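Local coordinates for probable hydrolase (Pseudomonas aeruginosa, PDB 7AL6), which is of unknown function but has an alpha/beta hydrolase fold and is probably a hydrolase, perhaps a lipolytic one, at residues R9-A18 with H63-E71. Sequence-based numbering, arbitrary orientation.
Sequences RISLPHIELA and HGHSAHRAE
The antiparallel hairpin that starts the central sheet, strands 7-11 and 16-22, meets the loop following strand 53-58 where Glu16, Leu17 and Ala18 run beside Ser66 and Ala67. Ala67 N donates to Glu16 O over 3.1 Å, nearly in line with the carbonyl. One residue back in the loop, Ser66 OG accepts the backbone N-H of Ala18, with 2.7 Å between Ser66 OG and Ala18 N; with OG turned back beside its own backbone N (chi1 -82°), Ser66 OG also lies 3.4 Å from Leu17 CB and is further bonded to Asp59 O. Leu17 CD2 rests on Ser66 CB.

A type II' turn from His63 to Ser66, with Gly64 at positive phi, brings His65 O to the hairpin. Arg9, its chain bent at chi2 and chi3, brings NH1 to 2.7 Å from His65 O in a hydrogen bond, the oxygen lying in the guanidinium plane although the donor stands above the plane of the carbonyl. Along another edge of the same guanidinium, Arg9 NE donates to Glu16 OE2 at 2.8 Å in a salt bridge, so two in-plane partners fix its rotation. Glu16 OE1 forms a salt bridge with Arg200 of the second subunit.

In this alpha/beta hydrolase fold the loop leads from strand 53-58, neighbour of strand 16-22 in the sheet, to helix 77-91. Near the hairpin bend Ile15 sends CG1 anti to its backbone N (chi1 -162°), laying CD1 3.8 Å from Arg69 CA and CG1 against Ala67 CB. His14 NE2 and Arg69 NH2 converge on the carboxylate of Asp83 in helix 77-91, while a water links His14 O to Ala70 N.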
ATOM      1  N   ARG A   9       6.494   2.188  18.302  1.00 23.71           N
ATOM      2  CA  ARG A   9       5.750   2.379  17.053  1.00 24.29           C
ATOM      3  C   ARG A   9       4.329   2.710  17.497  1.00 32.97           C
ATOM      4  O   ARG A   9       3.868   2.046  18.419  1.00 33.29           O
ATOM      5  CB  ARG A   9       5.627   1.105  16.225  1.00 33.35           C
ATOM      6  CG  ARG A   9       6.939   0.505  15.780  1.00 38.58           C
ATOM      7  CD  ARG A   9       7.727   1.526  15.023  1.00 35.50           C
ATOM      8  NE  ARG A   9       7.399   1.656  13.625  1.00 35.13           N
ATOM      9  CZ  ARG A   9       8.023   2.489  12.808  1.00 29.45           C
ATOM     10  NH1 ARG A   9       8.985   3.254  13.267  1.00 33.49           N
ATOM     11  NH2 ARG A   9       7.695   2.551  11.544  1.00 36.37           N
ATOM     12  N   ILE A  10       3.697   3.729  16.942  1.00 30.72           N
ATOM     13  CA  ILE A  10       2.289   4.052  17.269  1.00 28.37           C
ATOM     14  C   ILE A  10       1.501   3.732  16.010  1.00 28.79           C
ATOM     15  O   ILE A  10       1.765   4.333  14.992  1.00 30.84           O
ATOM     16  CB  ILE A  10       2.122   5.497  17.751  1.00 26.96           C
ATOM     17  CG1 ILE A  10       3.054   5.805  18.919  1.00 30.49           C
ATOM     18  CG2 ILE A  10       0.669   5.765  18.092  1.00 27.11           C
ATOM     19  CD1 ILE A  10       3.058   7.228  19.355  1.00 31.47           C
ATOM     20  N   SER A  11       0.572   2.804  16.108  1.00 27.09           N
ATOM     21  CA  SER A  11      -0.180   2.320  14.951  1.00 30.24           C
ATOM     22  C   SER A  11      -1.431   3.166  14.784  1.00 27.91           C
ATOM     23  O   SER A  11      -2.327   3.133  15.638  1.00 26.09           O
ATOM     24  CB  SER A  11      -0.584   0.854  15.107  1.00 31.77           C
ATOM     25  OG  SER A  11       0.573   0.055  15.007  1.00 35.07           O
ATOM     26  N   LEU A  12      -1.488   3.918  13.697  1.00 27.04           N
ATOM     27  CA  LEU A  12      -2.679   4.617  13.275  1.00 30.16           C
ATOM     28  C   LEU A  12      -3.352   3.828  12.166  1.00 31.94           C
ATOM     29  O   LEU A  12      -2.760   2.926  11.580  1.00 28.82           O
ATOM     30  CB  LEU A  12      -2.317   6.022  12.793  1.00 25.95           C
ATOM     31  CG  LEU A  12      -1.421   6.849  13.732  1.00 25.05           C
ATOM     32  CD1 LEU A  12      -1.293   8.306  13.187  1.00 28.67           C
ATOM     33  CD2 LEU A  12      -1.915   6.866  15.150  1.00 31.85           C
ATOM     34  N   PRO A  13      -4.610   4.137  11.855  1.00 26.68           N
ATOM     35  CA  PRO A  13      -5.309   3.372  10.818  1.00 30.47           C
ATOM     36  C   PRO A  13      -4.615   3.425   9.488  1.00 29.39           C
ATOM     37  O   PRO A  13      -4.585   2.434   8.762  1.00 32.69           O
ATOM     38  CB  PRO A  13      -6.707   4.031  10.765  1.00 30.94           C
ATOM     39  CG  PRO A  13      -6.885   4.664  12.143  1.00 34.01           C
ATOM     40  CD  PRO A  13      -5.488   5.066  12.599  1.00 29.29           C
ATOM     41  N   HIS A  14      -3.983   4.538   9.156  1.00 27.08           N
ATOM     42  CA  HIS A  14      -3.442   4.728   7.825  1.00 26.25           C
ATOM     43  C   HIS A  14      -1.926   4.768   7.757  1.00 25.13           C
ATOM     44  O   HIS A  14      -1.379   4.903   6.656  1.00 30.01           O
ATOM     45  CB  HIS A  14      -3.971   6.062   7.267  1.00 28.11           C
ATOM     46  CG  HIS A  14      -3.633   7.239   8.133  1.00 31.25           C
ATOM     47  ND1 HIS A  14      -4.166   7.412   9.397  1.00 29.91           N
ATOM     48  CD2 HIS A  14      -2.800   8.294   7.928  1.00 30.42           C
ATOM     49  CE1 HIS A  14      -3.678   8.521   9.929  1.00 33.59           C
ATOM     50  NE2 HIS A  14      -2.860   9.081   9.051  1.00 26.32           N
ATOM     51  N   ILE A  15      -1.250   4.835   8.882  1.00 25.49           N
ATOM     52  CA  ILE A  15       0.227   4.953   8.899  1.00 22.16           C
ATOM     53  C   ILE A  15       0.733   4.512  10.259  1.00 22.63           C
ATOM     54  O   ILE A  15       0.010   4.617  11.218  1.00 24.57           O
ATOM     55  CB  ILE A  15       0.639   6.405   8.590  1.00 24.09           C
ATOM     56  CG1 ILE A  15       2.099   6.538   8.166  1.00 28.51           C
ATOM     57  CG2 ILE A  15       0.318   7.297   9.764  1.00 23.98           C
ATOM     58  CD1 ILE A  15       2.462   7.871   7.573  1.00 29.68           C
ATOM     59  N   GLU A  16       1.978   4.114  10.317  1.00 25.39           N
ATOM     60  CA  GLU A  16       2.644   3.726  11.560  1.00 21.83           C
ATOM     61  C   GLU A  16       3.706   4.783  11.854  1.00 20.87           C
ATOM     62  O   GLU A  16       4.537   4.991  11.012  1.00 22.96           O
ATOM     63  CB  GLU A  16       3.230   2.349  11.365  1.00 29.78           C
ATOM     64  CG  GLU A  16       3.438   1.641  12.644  1.00 36.86           C
ATOM     65  CD  GLU A  16       4.038   0.285  12.404  1.00 49.21           C
ATOM     66  OE1 GLU A  16       3.290  -0.640  12.166  1.00 34.59           O
ATOM     67  OE2 GLU A  16       5.255   0.213  12.433  1.00 39.64           O
ATOM     68  N   LEU A  17       3.696   5.400  13.021  1.00 22.42           N
ATOM     69  CA  LEU A  17       4.663   6.458  13.355  1.00 25.52           C
ATOM     70  C   LEU A  17       5.571   5.978  14.468  1.00 26.46           C
ATOM     71  O   LEU A  17       5.212   5.071  15.163  1.00 29.21           O
ATOM     72  CB  LEU A  17       3.939   7.724  13.810  1.00 23.29           C
ATOM     73  CG  LEU A  17       2.961   8.335  12.825  1.00 25.42           C
ATOM     74  CD1 LEU A  17       2.290   9.533  13.442  1.00 26.20           C
ATOM     75  CD2 LEU A  17       3.647   8.702  11.534  1.00 21.23           C
ATOM     76  N   ALA A  18       6.740   6.561  14.549  1.00 20.51           N
ATOM     77  CA  ALA A  18       7.669   6.301  15.636  1.00 23.25           C
ATOM     78  C   ALA A  18       7.630   7.435  16.648  1.00 25.51           C
ATOM     79  O   ALA A  18       7.389   8.597  16.294  1.00 21.33           O
ATOM     80  CB  ALA A  18       9.096   6.149  15.095  1.00 22.36           C
ATOM     81  N   HIS A  63       9.570  11.467   8.271  1.00 27.52           N
ATOM     82  CA  HIS A  63      10.687  12.022   9.067  1.00 20.43           C
ATOM     83  C   HIS A  63      11.191  10.987  10.074  1.00 23.43           C
ATOM     84  O   HIS A  63      10.461  10.096  10.395  1.00 19.80           O
ATOM     85  CB  HIS A  63      10.267  13.269   9.846  1.00 24.48           C
ATOM     86  CG  HIS A  63       9.872  14.458   9.044  1.00 21.23           C
ATOM     87  ND1 HIS A  63       8.720  14.522   8.348  1.00 19.86           N
ATOM     88  CD2 HIS A  63      10.450  15.658   8.897  1.00 26.34           C
ATOM     89  CE1 HIS A  63       8.620  15.682   7.775  1.00 24.98           C
ATOM     90  NE2 HIS A  63       9.653  16.389   8.093  1.00 22.22           N
ATOM     91  N   GLY A  64      12.436  11.114  10.501  1.00 20.26           N
ATOM     92  CA  GLY A  64      13.012  10.269  11.550  1.00 25.04           C
ATOM     93  C   GLY A  64      12.825   8.803  11.235  1.00 24.90           C
ATOM     94  O   GLY A  64      13.204   8.353  10.181  1.00 22.60           O
ATOM     95  N   HIS A  65      12.201   8.101  12.149  1.00 22.17           N
ATOM     96  CA  HIS A  65      11.930   6.669  11.954  1.00 22.15           C
ATOM     97  C   HIS A  65      10.455   6.359  11.671  1.00 27.29           C
ATOM     98  O   HIS A  65      10.064   5.175  11.637  1.00 23.34           O
ATOM     99  CB  HIS A  65      12.439   5.890  13.179  1.00 25.51           C
ATOM    100  CG  HIS A  65      13.943   5.874  13.279  1.00 25.24           C
ATOM    101  ND1 HIS A  65      14.622   5.479  14.409  1.00 29.95           N
ATOM    102  CD2 HIS A  65      14.889   6.248  12.383  1.00 21.62           C
ATOM    103  CE1 HIS A  65      15.924   5.594  14.196  1.00 28.66           C
ATOM    104  NE2 HIS A  65      16.112   6.063  12.975  1.00 25.74           N
ATOM    105  N   SER A  66       9.626   7.378  11.440  1.00 24.93           N
ATOM    106  CA  SER A  66       8.223   7.134  11.124  1.00 24.78           C
ATOM    107  C   SER A  66       8.102   6.652   9.683  1.00 20.73           C
ATOM    108  O   SER A  66       8.904   6.998   8.826  1.00 23.17           O
ATOM    109  CB  SER A  66       7.378   8.409  11.338  1.00 17.38           C
ATOM    110  OG  SER A  66       7.048   8.539  12.717  1.00 22.18           O
ATOM    111  N   ALA A  67       7.043   5.916   9.400  1.00 25.19           N
ATOM    112  CA  ALA A  67       6.841   5.491   8.027  1.00 20.59           C
ATOM    113  C   ALA A  67       6.622   6.686   7.113  1.00 24.05           C
ATOM    114  O   ALA A  67       6.139   7.739   7.536  1.00 23.96           O
ATOM    115  CB  ALA A  67       5.646   4.547   7.959  1.00 25.22           C
ATOM    116  N   HIS A  68       7.002   6.512   5.848  1.00 24.06           N
ATOM    117  CA  HIS A  68       6.516   7.357   4.772  1.00 25.52           C
ATOM    118  C   HIS A  68       5.032   7.090   4.528  1.00 25.08           C
ATOM    119  O   HIS A  68       4.538   5.980   4.718  1.00 30.80           O
ATOM    120  CB  HIS A  68       7.290   7.096   3.474  1.00 24.30           C
ATOM    121  CG  HIS A  68       8.751   7.311   3.589  1.00 34.78           C
ATOM    122  ND1 HIS A  68       9.291   8.472   4.100  1.00 32.69           N
ATOM    123  CD2 HIS A  68       9.794   6.494   3.312  1.00 32.75           C
ATOM    124  CE1 HIS A  68      10.605   8.369   4.111  1.00 37.69           C
ATOM    125  NE2 HIS A  68      10.933   7.179   3.641  1.00 33.20           N
ATOM    126  N   ARG A  69       4.322   8.123   4.106  1.00 27.39           N
ATOM    127  CA  ARG A  69       2.916   7.967   3.756  1.00 27.61           C
ATOM    128  C   ARG A  69       2.761   7.050   2.544  1.00 28.77           C
ATOM    129  O   ARG A  69       3.657   6.938   1.706  1.00 24.96           O
ATOM    130  CB  ARG A  69       2.290   9.321   3.418  1.00 26.45           C
ATOM    131  CG  ARG A  69       2.287  10.355   4.563  1.00 28.06           C
ATOM    132  CD  ARG A  69       1.263  11.467   4.271  1.00 29.22           C
ATOM    133  NE  ARG A  69       1.320  12.536   5.253  1.00 27.81           N
ATOM    134  CZ  ARG A  69       0.940  12.397   6.520  1.00 27.40           C
ATOM    135  NH1 ARG A  69       0.460  11.247   6.944  1.00 27.20           N
ATOM    136  NH2 ARG A  69       1.029  13.419   7.354  1.00 27.53           N
ATOM    137  N   ALA A  70       1.591   6.427   2.439  1.00 27.41           N
ATOM    138  CA  ALA A  70       1.273   5.600   1.279  1.00 32.21           C
ATOM    139  C   ALA A  70       1.308   6.416  -0.011  1.00 38.17           C
ATOM    140  O   ALA A  70       1.305   7.657  -0.012  1.00 31.00           O
ATOM    141  CB  ALA A  70      -0.097   4.942   1.452  1.00 33.38           C
ATOM    142  N   GLU A  71       1.362   5.691  -1.131  1.00 34.06           N
ATOM    143  CA  GLU A  71       1.437   6.309  -2.452  1.00 33.31           C
ATOM    144  C   GLU A  71       0.300   7.304  -2.669  1.00 26.54           C
ATOM    145  O   GLU A  71      -0.851   7.020  -2.326  1.00 29.65           O
ATOM    146  CB  GLU A  71       1.314   5.221  -3.521  1.00 46.37           C
ATOM    147  CG  GLU A  71       2.384   4.184  -3.525  1.00 65.38           C
ATOM    148  CD  GLU A  71       3.438   4.479  -4.566  1.00 72.49           C
ATOM    149  OE1 GLU A  71       3.970   3.513  -5.156  1.00 92.94           O
ATOM    150  OE2 GLU A  71       3.725   5.676  -4.799  1.00 67.44           O
TER
HETATM  151  O   HOH W   1      -0.606   6.721   4.298  1.00 28.23           O